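PDB 2VOR: folylpolyglutamate synthase protein FOLC from Mycobacterium tuberculosis, which probably adds L-glutamate to dihydropteroate and to tetrahydrofolate polyglutamates, spending ATP and using magnesium, and so makes dihydrofolate and folylpolyglutamates. Local coordinates for residues A[275-280]-A[297-302]; A[263-268]-A[301-306]. All blocks are in the same frame, centred on the assembly; numbering follows the deposited sequence.

Interaction 1 (A[275-280]-A[297-302]); sequences QVLQLQ and HQAHNA. With ACP (phosphomethylphosphonic acid adenylate ester), chain B.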
loop_
_atom_site.group_PDB
_atom_site.type_symbol
_atom_site.label_atom_id
_atom_site.label_comp_id
_atom_site.label_asym_id
_atom_site.label_seq_id
_atom_site.Cartn_x
_atom_site.Cartn_y
_atom_site.Cartn_z
ATOM N N GLN A 275 14.178 -4.313 -12.524
ATOM C CA GLN A 275 15.411 -3.563 -12.306
ATOM C C GLN A 275 16.425 -4.412 -11.557
ATOM O O GLN A 275 16.082 -5.387 -10.911
ATOM C CB GLN A 275 15.119 -2.266 -11.546
ATOM C CG GLN A 275 14.336 -2.441 -10.269
ATOM C CD GLN A 275 13.789 -1.110 -9.794
ATOM O OE1 GLN A 275 14.592 -0.238 -9.482
ATOM N NE2 GLN A 275 12.418 -0.903 -9.831
ATOM N N VAL A 276 17.694 -4.063 -11.673
ATOM C CA VAL A 276 18.740 -4.699 -10.920
ATOM C C VAL A 276 19.336 -3.686 -9.967
ATOM O O VAL A 276 19.660 -2.579 -10.368
ATOM C CB VAL A 276 19.793 -5.305 -11.853
ATOM C CG1 VAL A 276 21.010 -5.783 -11.047
ATOM C CG2 VAL A 276 19.190 -6.566 -12.613
ATOM N N LEU A 277 19.426 -4.023 -8.682
ATOM C CA LEU A 277 19.839 -3.050 -7.646
ATOM C C LEU A 277 21.198 -3.372 -7.021
ATOM O O LEU A 277 21.599 -4.507 -6.900
ATOM C CB LEU A 277 18.791 -2.922 -6.540
ATOM C CG LEU A 277 17.347 -2.653 -6.980
ATOM C CD1 LEU A 277 16.306 -2.874 -5.860
ATOM C CD2 LEU A 277 17.263 -1.294 -7.603
ATOM N N GLN A 278 21.928 -2.337 -6.644
ATOM C CA GLN A 278 23.029 -2.531 -5.761
ATOM C C GLN A 278 22.685 -1.685 -4.512
ATOM O O GLN A 278 22.465 -0.504 -4.575
ATOM C CB GLN A 278 24.327 -2.125 -6.431
ATOM C CG GLN A 278 25.393 -2.091 -5.391
ATOM C CD GLN A 278 26.766 -1.665 -5.911
ATOM O OE1 GLN A 278 26.992 -0.482 -6.275
ATOM N NE2 GLN A 278 27.721 -2.618 -5.886
ATOM N N LEU A 279 22.574 -2.324 -3.371
ATOM C CA LEU A 279 21.993 -1.670 -2.233
ATOM C C LEU A 279 23.028 -1.691 -1.089
ATOM O O LEU A 279 23.705 -2.721 -0.865
ATOM C CB LEU A 279 20.764 -2.443 -1.807
ATOM C CG LEU A 279 19.535 -2.493 -2.734
ATOM C CD1 LEU A 279 18.396 -3.207 -2.027
ATOM C CD2 LEU A 279 19.017 -1.095 -3.151
ATOM N N GLN A 280 23.189 -0.568 -0.395
ATOM C CA GLN A 280 23.854 -0.598 0.903
ATOM C C GLN A 280 22.839 -0.761 2.033
ATOM O O GLN A 280 22.066 0.173 2.305
ATOM C CB GLN A 280 24.696 0.668 1.142
ATOM C CG GLN A 280 25.401 0.644 2.508
ATOM C CD GLN A 280 26.685 1.363 2.485
ATOM O OE1 GLN A 280 27.371 1.422 1.459
ATOM N NE2 GLN A 280 27.055 1.935 3.640
ATOM N N HIS A 297 10.924 4.581 -7.537
ATOM C CA HIS A 297 10.327 4.539 -6.226
ATOM C C HIS A 297 10.362 3.134 -5.594
ATOM O O HIS A 297 10.493 3.014 -4.355
ATOM C CB HIS A 297 8.893 5.118 -6.237
ATOM C CG HIS A 297 7.933 4.376 -7.113
ATOM N ND1 HIS A 297 7.978 4.431 -8.490
ATOM C CD2 HIS A 297 6.886 3.584 -6.807
ATOM C CE1 HIS A 297 7.020 3.682 -8.998
ATOM N NE2 HIS A 297 6.346 3.149 -7.996
ATOM N N GLN A 298 10.290 2.078 -6.403
ATOM C CA GLN A 298 10.290 0.732 -5.852
ATOM C C GLN A 298 11.717 0.350 -5.418
ATOM O O GLN A 298 11.884 -0.501 -4.578
ATOM C CB GLN A 298 9.680 -0.313 -6.838
ATOM C CG GLN A 298 8.196 -0.137 -7.112
ATOM C CD GLN A 298 7.328 -0.528 -5.928
ATOM O OE1 GLN A 298 7.808 -0.694 -4.814
ATOM N NE2 GLN A 298 6.031 -0.654 -6.160
ATOM N N ALA A 299 12.739 0.969 -5.993
ATOM C CA ALA A 299 14.106 0.770 -5.521
ATOM C C ALA A 299 14.262 1.299 -4.100
ATOM O O ALA A 299 14.971 0.698 -3.300
ATOM C CB ALA A 299 15.108 1.470 -6.435
ATOM N N HIS A 300 13.624 2.456 -3.811
ATOM C CA HIS A 300 13.611 3.042 -2.484
ATOM C C HIS A 300 12.772 2.252 -1.480
ATOM O O HIS A 300 13.213 2.105 -0.334
ATOM C CB HIS A 300 13.131 4.491 -2.553
ATOM C CG HIS A 300 14.053 5.361 -3.325
ATOM N ND1 HIS A 300 15.373 5.554 -2.964
ATOM C CD2 HIS A 300 13.876 6.053 -4.477
ATOM C CE1 HIS A 300 15.978 6.314 -3.862
ATOM N NE2 HIS A 300 15.094 6.633 -4.790
ATOM N N ASN A 301 11.582 1.762 -1.866
ATOM C CA ASN A 301 10.839 0.787 -1.073
ATOM C C ASN A 301 11.704 -0.450 -0.786
ATOM O O ASN A 301 11.784 -0.910 0.347
ATOM C CB ASN A 301 9.469 0.387 -1.753
ATOM C CG ASN A 301 8.487 1.583 -1.859
ATOM O OD1 ASN A 301 8.595 2.526 -1.068
ATOM N ND2 ASN A 301 7.534 1.537 -2.813
ATOM N N ALA A 302 12.408 -0.978 -1.781
ATOM C CA ALA A 302 13.188 -2.155 -1.543
ATOM C C ALA A 302 14.268 -1.875 -0.490
ATOM O O ALA A 302 14.517 -2.663 0.439
ATOM C CB ALA A 302 13.835 -2.604 -2.838
HETATM P PG ACP B . -2.464 2.386 -0.768
HETATM O O1G ACP B . -1.914 0.706 -0.384
HETATM O O2G ACP B . -3.681 2.975 -0.011
HETATM O O3G ACP B . -2.611 2.406 -2.262
HETATM P PB ACP B . 0.397 2.713 0.157
HETATM O O1B ACP B . 1.068 3.684 1.043
HETATM O O2B ACP B . 0.167 1.445 0.881
HETATM C C3B ACP B . -1.272 3.496 0.051
HETATM P PA ACP B . 1.438 1.287 -1.950
HETATM O O1A ACP B . 0.084 0.727 -2.518
HETATM O O2A ACP B . 2.752 0.717 -2.434
HETATM O O3A ACP B . 1.210 2.741 -1.186
HETATM O "O5'" ACP B . 1.525 2.250 -3.381
HETATM C "C5'" ACP B . 0.421 3.124 -3.916
HETATM C "C4'" ACP B . 0.837 3.879 -5.164
HETATM O "O4'" ACP B . 1.857 4.776 -4.666
HETATM C "C3'" ACP B . 1.621 2.960 -6.097
HETATM O "O3'" ACP B . 0.803 2.394 -7.110
HETATM C "C2'" ACP B . 2.672 3.859 -6.739
HETATM O "O2'" ACP B . 2.113 4.641 -7.798
HETATM C "C1'" ACP B . 2.955 4.845 -5.642
HETATM N N9 ACP B . 4.140 4.609 -4.752
HETATM C C8 ACP B . 4.484 3.480 -4.058
HETATM N N7 ACP B . 5.593 3.707 -3.332
HETATM C C5 ACP B . 5.965 4.974 -3.600
HETATM C C6 ACP B . 6.999 5.774 -3.155
HETATM N N6 ACP B . 7.909 5.308 -2.299
HETATM N N1 ACP B . 7.036 7.041 -3.593
HETATM C C2 ACP B . 6.172 7.531 -4.462
HETATM N N3 ACP B . 5.167 6.802 -4.916
HETATM C C4 ACP B . 5.041 5.550 -4.475
#

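Interaction 2 (A[263-268]-A[301-306]); sequences FAVLRR and NAVLAL. With ACP (phosphomethylphosphonic acid adenylate ester), chain B.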
loop_
_atom_site.group_PDB
_atom_site.type_symbol
_atom_site.label_atom_id
_atom_site.label_comp_id
_atom_site.label_asym_id
_atom_site.label_seq_id
_atom_site.Cartn_x
_atom_site.Cartn_y
_atom_site.Cartn_z
ATOM N N PHE A 263 21.555 3.732 5.149
ATOM C CA PHE A 263 21.387 2.820 4.024
ATOM C C PHE A 263 21.009 3.592 2.748
ATOM O O PHE A 263 20.559 4.758 2.819
ATOM C CB PHE A 263 20.353 1.763 4.378
ATOM C CG PHE A 263 19.031 2.323 4.753
ATOM C CD1 PHE A 263 18.743 2.696 6.080
ATOM C CD2 PHE A 263 18.053 2.514 3.789
ATOM C CE1 PHE A 263 17.479 3.205 6.436
ATOM C CE2 PHE A 263 16.817 3.045 4.137
ATOM C CZ PHE A 263 16.536 3.384 5.453
ATOM N N ALA A 264 21.148 2.962 1.580
ATOM C CA ALA A 264 20.847 3.678 0.355
ATOM C C ALA A 264 20.835 2.770 -0.882
ATOM O O ALA A 264 21.423 1.686 -0.871
ATOM C CB ALA A 264 21.867 4.756 0.181
ATOM N N VAL A 265 20.144 3.197 -1.934
ATOM C CA VAL A 265 20.309 2.594 -3.207
ATOM C C VAL A 265 21.553 3.153 -3.838
ATOM O O VAL A 265 21.622 4.332 -4.176
ATOM C CB VAL A 265 19.203 2.985 -4.151
ATOM C CG1 VAL A 265 19.397 2.231 -5.480
ATOM C CG2 VAL A 265 17.821 2.696 -3.510
ATOM N N LEU A 266 22.552 2.316 -4.034
ATOM C CA LEU A 266 23.812 2.724 -4.681
ATOM C C LEU A 266 23.729 2.722 -6.206
ATOM O O LEU A 266 24.164 3.663 -6.868
ATOM C CB LEU A 266 24.939 1.798 -4.250
ATOM C CG LEU A 266 25.212 1.751 -2.769
ATOM C CD1 LEU A 266 26.444 0.938 -2.640
ATOM C CD2 LEU A 266 25.473 3.196 -2.175
ATOM N N ARG A 267 23.181 1.666 -6.781
ATOM C CA ARG A 267 23.136 1.596 -8.248
ATOM C C ARG A 267 21.807 0.957 -8.667
ATOM O O ARG A 267 21.219 0.206 -7.903
ATOM C CB ARG A 267 24.377 0.879 -8.839
ATOM N N ARG A 268 21.347 1.270 -9.867
ATOM C CA ARG A 268 20.072 0.902 -10.341
ATOM C C ARG A 268 20.194 0.734 -11.841
ATOM O O ARG A 268 20.745 1.579 -12.539
ATOM C CB ARG A 268 19.127 2.059 -10.056
ATOM C CG ARG A 268 17.793 1.660 -9.728
ATOM C CD ARG A 268 16.794 2.824 -9.594
ATOM N NE ARG A 268 15.615 2.237 -10.214
ATOM C CZ ARG A 268 15.043 2.708 -11.315
ATOM N NH1 ARG A 268 15.472 3.860 -11.834
ATOM N NH2 ARG A 268 14.024 2.035 -11.854
ATOM N N ASN A 301 11.582 1.762 -1.866
ATOM C CA ASN A 301 10.839 0.787 -1.073
ATOM C C ASN A 301 11.704 -0.450 -0.786
ATOM O O ASN A 301 11.784 -0.910 0.347
ATOM C CB ASN A 301 9.469 0.387 -1.753
ATOM C CG ASN A 301 8.487 1.583 -1.859
ATOM O OD1 ASN A 301 8.595 2.526 -1.068
ATOM N ND2 ASN A 301 7.534 1.537 -2.813
ATOM N N ALA A 302 12.408 -0.978 -1.781
ATOM C CA ALA A 302 13.188 -2.155 -1.543
ATOM C C ALA A 302 14.268 -1.875 -0.490
ATOM O O ALA A 302 14.517 -2.663 0.439
ATOM C CB ALA A 302 13.835 -2.604 -2.838
ATOM N N VAL A 303 14.984 -0.783 -0.613
ATOM C CA VAL A 303 16.114 -0.640 0.302
ATOM C C VAL A 303 15.570 -0.365 1.740
ATOM O O VAL A 303 16.179 -0.789 2.744
ATOM C CB VAL A 303 17.090 0.466 -0.169
ATOM C CG1 VAL A 303 16.534 1.907 0.164
ATOM C CG2 VAL A 303 18.470 0.252 0.470
ATOM N N LEU A 304 14.402 0.307 1.819
ATOM C CA LEU A 304 13.677 0.463 3.092
ATOM C C LEU A 304 13.270 -0.866 3.664
ATOM O O LEU A 304 13.374 -1.081 4.844
ATOM C CB LEU A 304 12.429 1.378 2.963
ATOM C CG LEU A 304 11.867 2.104 4.191
ATOM C CD1 LEU A 304 12.910 2.964 4.888
ATOM C CD2 LEU A 304 10.607 2.966 3.819
ATOM N N ALA A 305 12.716 -1.722 2.846
ATOM C CA ALA A 305 12.283 -3.059 3.323
ATOM C C ALA A 305 13.515 -3.791 3.814
ATOM O O ALA A 305 13.489 -4.491 4.827
ATOM C CB ALA A 305 11.660 -3.846 2.167
ATOM N N LEU A 306 14.605 -3.690 3.074
ATOM C CA LEU A 306 15.862 -4.339 3.558
ATOM C C LEU A 306 16.380 -3.830 4.930
ATOM O O LEU A 306 16.595 -4.640 5.859
ATOM C CB LEU A 306 16.965 -4.239 2.514
ATOM C CG LEU A 306 18.249 -5.009 2.836
ATOM C CD1 LEU A 306 18.030 -6.515 2.914
ATOM C CD2 LEU A 306 19.305 -4.706 1.816
HETATM P PG ACP B . -2.464 2.386 -0.768
HETATM O O1G ACP B . -1.914 0.706 -0.384
HETATM O O2G ACP B . -3.681 2.975 -0.011
HETATM O O3G ACP B . -2.611 2.406 -2.262
HETATM P PB ACP B . 0.397 2.713 0.157
HETATM O O1B ACP B . 1.068 3.684 1.043
HETATM O O2B ACP B . 0.167 1.445 0.881
HETATM C C3B ACP B . -1.272 3.496 0.051
HETATM P PA ACP B . 1.438 1.287 -1.950
HETATM O O1A ACP B . 0.084 0.727 -2.518
HETATM O O2A ACP B . 2.752 0.717 -2.434
HETATM O O3A ACP B . 1.210 2.741 -1.186
HETATM O "O5'" ACP B . 1.525 2.250 -3.381
HETATM C "C5'" ACP B . 0.421 3.124 -3.916
HETATM C "C4'" ACP B . 0.837 3.879 -5.164
HETATM O "O4'" ACP B . 1.857 4.776 -4.666
HETATM C "C3'" ACP B . 1.621 2.960 -6.097
HETATM O "O3'" ACP B . 0.803 2.394 -7.110
HETATM C "C2'" ACP B . 2.672 3.859 -6.739
HETATM O "O2'" ACP B . 2.113 4.641 -7.798
HETATM C "C1'" ACP B . 2.955 4.845 -5.642
HETATM N N9 ACP B . 4.140 4.609 -4.752
HETATM C C8 ACP B . 4.484 3.480 -4.058
HETATM N N7 ACP B . 5.593 3.707 -3.332
HETATM C C5 ACP B . 5.965 4.974 -3.600
HETATM C C6 ACP B . 6.999 5.774 -3.155
HETATM N N6 ACP B . 7.909 5.308 -2.299
HETATM N N1 ACP B . 7.036 7.041 -3.593
HETATM C C2 ACP B . 6.172 7.531 -4.462
HETATM N N3 ACP B . 5.167 6.802 -4.916
HETATM C C4 ACP B . 5.041 5.550 -4.475
#

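Interaction 1 (A[275-280]-A[297-302])
The register of this strand-on-helix contact sets Leu277 by Ala299 and Leu279 by Ala302, with CA atoms 7.2 and 8.8 Å apart. The axes of strand 275-280 and helix 297-302 come within 10.1 Å and cross at -44°, an oblique packing. One side of the strand faces the helix, since every second residue, Gln275, Leu277 and Leu279, directs its CB at it.

Leu277 splits its two methyls between successive helical turns. CD2 meets Ala299 CB at 3.7 Å and CD1 meets Ala302 CB, so the alanine methyls are what its branches touch. Leu279 keeps a looser contact, through CD2, with the Ala299 carbonyl. Gln275, two residues before Leu277, reaches Ala299 as well. Its CG sits between the backbone N and carbonyl carbon (chi1 52°) and the chain then runs on extended, which brings OE1 to 3.5 Å from Ala299 CB. The amide plane of Gln275 stands 83° from that of Gln298, and its NE2 lies 4.1 Å from Gln298 CB, a loose contact. The polar end is satisfied elsewhere: NE2 by the carbonyls of Leu293 and Gly295, OE1 by Arg268.

On the ligand side of the helix, Asn301 reads the adenine of the nucleotide analogue. ND2 donates to N7 in a nearly straight bond, while OD1 accepts from N6 over 3.1 Å. ND2 also gives a bond to Gln298 OE1, approaching from above the carbonyl plane though nearly within the amide plane of Asn301 itself, and His297 CD2 lies 3.6 Å from ring atom C4.

No hydrogen bond crosses to the strand: Leu277 and the two alanines form the apolar part, with the Gln275 amide laid alongside. The ligand side combines His297 packing with the Asn301 bonds, Gln298 being a second-shell residue that fixes the Asn301 amide's rotation.

Interaction 2 (A[263-268]-A[301-306])
Val303 meets segment 263-268 with both of its methyls, each turned to a different partner. CG1 stands between the backbone N and carbonyl carbon (chi1 78°), where it touches Val265 CG2 at 4.0 Å and lies in the plane of the Phe263 ring, at its edge near CD2. CG2 turns instead to the strand backbone, 3.5 Å from Ala264 O. The Val265 and Val303 side chains approach at a slant, and the same two residues have their CA atoms 6.4 Å apart, the closest pair in register.

Phe263 reaches past Val303 to the next helix residue: its CZ lies 3.7 Å from CD1 of Leu304. Although the CB of Leu304 points away from the strand, its chain bends back at chi2 (56°), and CD1 is thereby carried to the ring. The same ring has Val303 O near CD2, in an oblique position. No hydrogen bond crosses between the segments; this is methyl and ring packing, with two backbone carbonyls against carbon atoms.

Strand 264-271 is an outer strand of the antiparallel three-stranded sheet, bonded to strand 274-280, with a classic beta bulge where Leu266 and Arg267 both face Gln278. Phe263 also touches Ala307, further along helix 296-313. Leu304 reaches Thr195, just after strand 191-194 of the mixed sheet.

How the interactions relate
Interactions 1 and 2 dock neighbouring strands of one antiparallel sheet on helix 296-313, with centres about 4 Å apart and Asn301 and Ala302 common to both helical segments. The strands are tied together directly: Gln278 O lies 2.9 Å from Leu266 N, and Gln275 OE1 lies 2.8 Å from Arg268 NE, both probable hydrogen bonds. Val265 CG2 also packs 3.5 Å from Ala299 O, so segment 263-268 reaches the helical segment of interaction 1. All four segments fall in the Mur ligase middle domain range, and the sheet backs the helix that carries Asn301 to adenine. Gly74, Lys75, Thr76 and Ser77 hold the analogue elsewhere, and Arg338 and Asp351 contribute from the glutamate ligase domain range.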